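Local coordinates for protein heroin esterase (Rhodococcus sp., PDB 1LZL) that probably hydrolyses the acetyl ester groups of heroin as a serine esterase of the alpha/beta hydrolase fold, at residues S255-D260 / P286-G291. Numbering follows the deposited sequence.
Sequences STMELD and PGTFHG
Leu-259 N donates to Thr-288 O at 2.9 Å where the type I turn of Met-257 to Asp-260, at the end of strand 252-257, lies against the loop that follows strand 280-285. The pair of loops illustrates how an alpha/beta hydrolase brings its acid and histidine together from the ends of adjacent parallel strands: Asp-260 and His-290, with Ser-160 on the nucleophile elbow, fit the Ser-His-Asp triad of the family. A water joins the same two backbones further on, giving a hydrogen to Leu-259 O and accepting one from His-290 N.

At the other end of the contact, Glu-258 stretches out, CG anti to its backbone N (chi1 -178°), until OE1 takes the N-H of Gly-287 at 2.8 Å; the donor comes from above the carboxylate plane, while OE2 is bound by Thr-6 OG1. The side chain of Thr-288 lies against Met-257. Its OG1, hydrogen-bonded to Phe-285 O, packs 3.3 Å from Met-257 CB, and the bent methionine chain crosses the threonine at about a right angle, bringing SD to 3.5 Å from Thr-288 CB. Leu-259 CB meets Phe-289 CB at 4.1 Å, and the phenyl ring takes no part in this contact.

Asp-260 has a double task: OD1 caps Leu-262 N ahead of helix 263-275, which would steady the carboxylate that faces the histidine. The imidazole and carboxylate planes stand 75° apart. The N-H...O angle from His-290 ND1 to Asp-260 OD2 is 163°. At 2.7 Å, His-290 ND1 reaches Asp-260 OD2 nearly in its own ring plane but from above the plane of the carboxylate.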
loop_
_atom_site.group_PDB
_atom_site.type_symbol
_atom_site.label_atom_id
_atom_site.label_comp_id
_atom_site.label_asym_id
_atom_site.label_seq_id
_atom_site.Cartn_x
_atom_site.Cartn_y
_atom_site.Cartn_z
ATOM N N SER A 255 -6.713 -2.146 -7.259
ATOM C CA SER A 255 -8.025 -1.535 -7.098
ATOM C C SER A 255 -7.907 -0.020 -7.061
ATOM O O SER A 255 -6.939 0.578 -6.573
ATOM C CB SER A 255 -8.734 -2.044 -5.827
ATOM O OG SER A 255 -7.918 -1.702 -4.686
ATOM N N THR A 256 -8.933 0.651 -7.593
ATOM C CA THR A 256 -9.066 2.108 -7.560
ATOM C C THR A 256 -10.486 2.450 -7.133
ATOM O O THR A 256 -11.436 1.647 -7.134
ATOM C CB THR A 256 -8.753 2.713 -8.949
ATOM O OG1 THR A 256 -9.664 2.158 -9.918
ATOM C CG2 THR A 256 -7.328 2.399 -9.394
ATOM N N MET A 257 -10.665 3.711 -6.714
ATOM C CA MET A 257 -11.932 4.246 -6.242
ATOM C C MET A 257 -12.375 5.381 -7.153
ATOM O O MET A 257 -11.554 6.082 -7.712
ATOM C CB MET A 257 -11.811 4.720 -4.801
ATOM C CG MET A 257 -11.282 3.656 -3.858
ATOM S SD MET A 257 -12.412 2.287 -3.585
ATOM C CE MET A 257 -11.355 0.868 -3.703
ATOM N N GLU A 258 -13.705 5.537 -7.263
ATOM C CA GLU A 258 -14.219 6.485 -8.253
ATOM C C GLU A 258 -13.777 7.935 -8.047
ATOM O O GLU A 258 -13.379 8.609 -8.988
ATOM C CB GLU A 258 -15.750 6.393 -8.213
ATOM C CG GLU A 258 -16.354 7.318 -9.268
ATOM C CD GLU A 258 -17.855 7.253 -9.427
ATOM O OE1 GLU A 258 -18.413 6.148 -9.280
ATOM O OE2 GLU A 258 -18.455 8.333 -9.743
ATOM N N LEU A 259 -13.914 8.413 -6.816
ATOM C CA LEU A 259 -13.705 9.806 -6.470
ATOM C C LEU A 259 -12.332 10.020 -5.858
ATOM O O LEU A 259 -12.078 11.004 -5.157
ATOM C CB LEU A 259 -14.806 10.299 -5.505
ATOM C CG LEU A 259 -16.221 10.267 -6.080
ATOM C CD1 LEU A 259 -17.195 10.837 -5.074
ATOM C CD2 LEU A 259 -16.334 11.063 -7.372
ATOM N N ASP A 260 -11.374 9.145 -6.144
ATOM C CA ASP A 260 -9.986 9.264 -5.724
ATOM C C ASP A 260 -9.131 9.934 -6.763
ATOM O O ASP A 260 -9.077 9.518 -7.965
ATOM C CB ASP A 260 -9.480 7.841 -5.467
ATOM C CG ASP A 260 -8.101 7.734 -4.870
ATOM O OD1 ASP A 260 -7.393 8.762 -4.747
ATOM O OD2 ASP A 260 -7.759 6.605 -4.483
ATOM N N PRO A 286 -17.391 1.507 -7.929
ATOM C CA PRO A 286 -18.260 2.662 -8.169
ATOM C C PRO A 286 -18.669 3.353 -6.868
ATOM O O PRO A 286 -18.877 2.696 -5.839
ATOM C CB PRO A 286 -19.470 1.970 -8.829
ATOM C CG PRO A 286 -19.578 0.662 -8.110
ATOM C CD PRO A 286 -18.123 0.214 -7.937
ATOM N N GLY A 287 -18.796 4.669 -6.959
ATOM C CA GLY A 287 -19.454 5.386 -5.841
ATOM C C GLY A 287 -18.592 5.512 -4.612
ATOM O O GLY A 287 -19.030 5.823 -3.503
ATOM N N THR A 288 -17.300 5.275 -4.729
ATOM C CA THR A 288 -16.343 5.213 -3.630
ATOM C C THR A 288 -15.393 6.405 -3.635
ATOM O O THR A 288 -15.396 7.205 -4.576
ATOM C CB THR A 288 -15.518 3.923 -3.754
ATOM O OG1 THR A 288 -14.995 3.891 -5.084
ATOM C CG2 THR A 288 -16.393 2.710 -3.531
ATOM N N PHE A 289 -14.568 6.502 -2.583
ATOM C CA PHE A 289 -13.567 7.591 -2.548
ATOM C C PHE A 289 -12.273 6.997 -1.975
ATOM O O PHE A 289 -12.252 5.875 -1.488
ATOM C CB PHE A 289 -14.079 8.813 -1.779
ATOM C CG PHE A 289 -14.503 8.568 -0.344
ATOM C CD1 PHE A 289 -13.554 8.541 0.667
ATOM C CD2 PHE A 289 -15.838 8.365 -0.000
ATOM C CE1 PHE A 289 -13.942 8.318 1.974
ATOM C CE2 PHE A 289 -16.247 8.139 1.307
ATOM C CZ PHE A 289 -15.283 8.100 2.292
ATOM N N HIS A 290 -11.199 7.847 -2.013
ATOM C CA HIS A 290 -9.951 7.371 -1.424
ATOM C C HIS A 290 -10.064 7.013 0.045
ATOM O O HIS A 290 -10.300 7.926 0.849
ATOM C CB HIS A 290 -8.886 8.452 -1.598
ATOM C CG HIS A 290 -7.530 7.940 -1.170
ATOM N ND1 HIS A 290 -6.705 7.283 -2.039
ATOM C CD2 HIS A 290 -6.851 8.037 0.007
ATOM C CE1 HIS A 290 -5.559 6.961 -1.414
ATOM N NE2 HIS A 290 -5.633 7.420 -0.174
ATOM N N GLY A 291 -9.881 5.764 0.464
ATOM C CA GLY A 291 -10.051 5.413 1.877
ATOM C C GLY A 291 -11.487 5.082 2.265
ATOM O O GLY A 291 -11.726 4.846 3.472
HETATM O O HOH W 1 -11.124 10.546 -2.667
#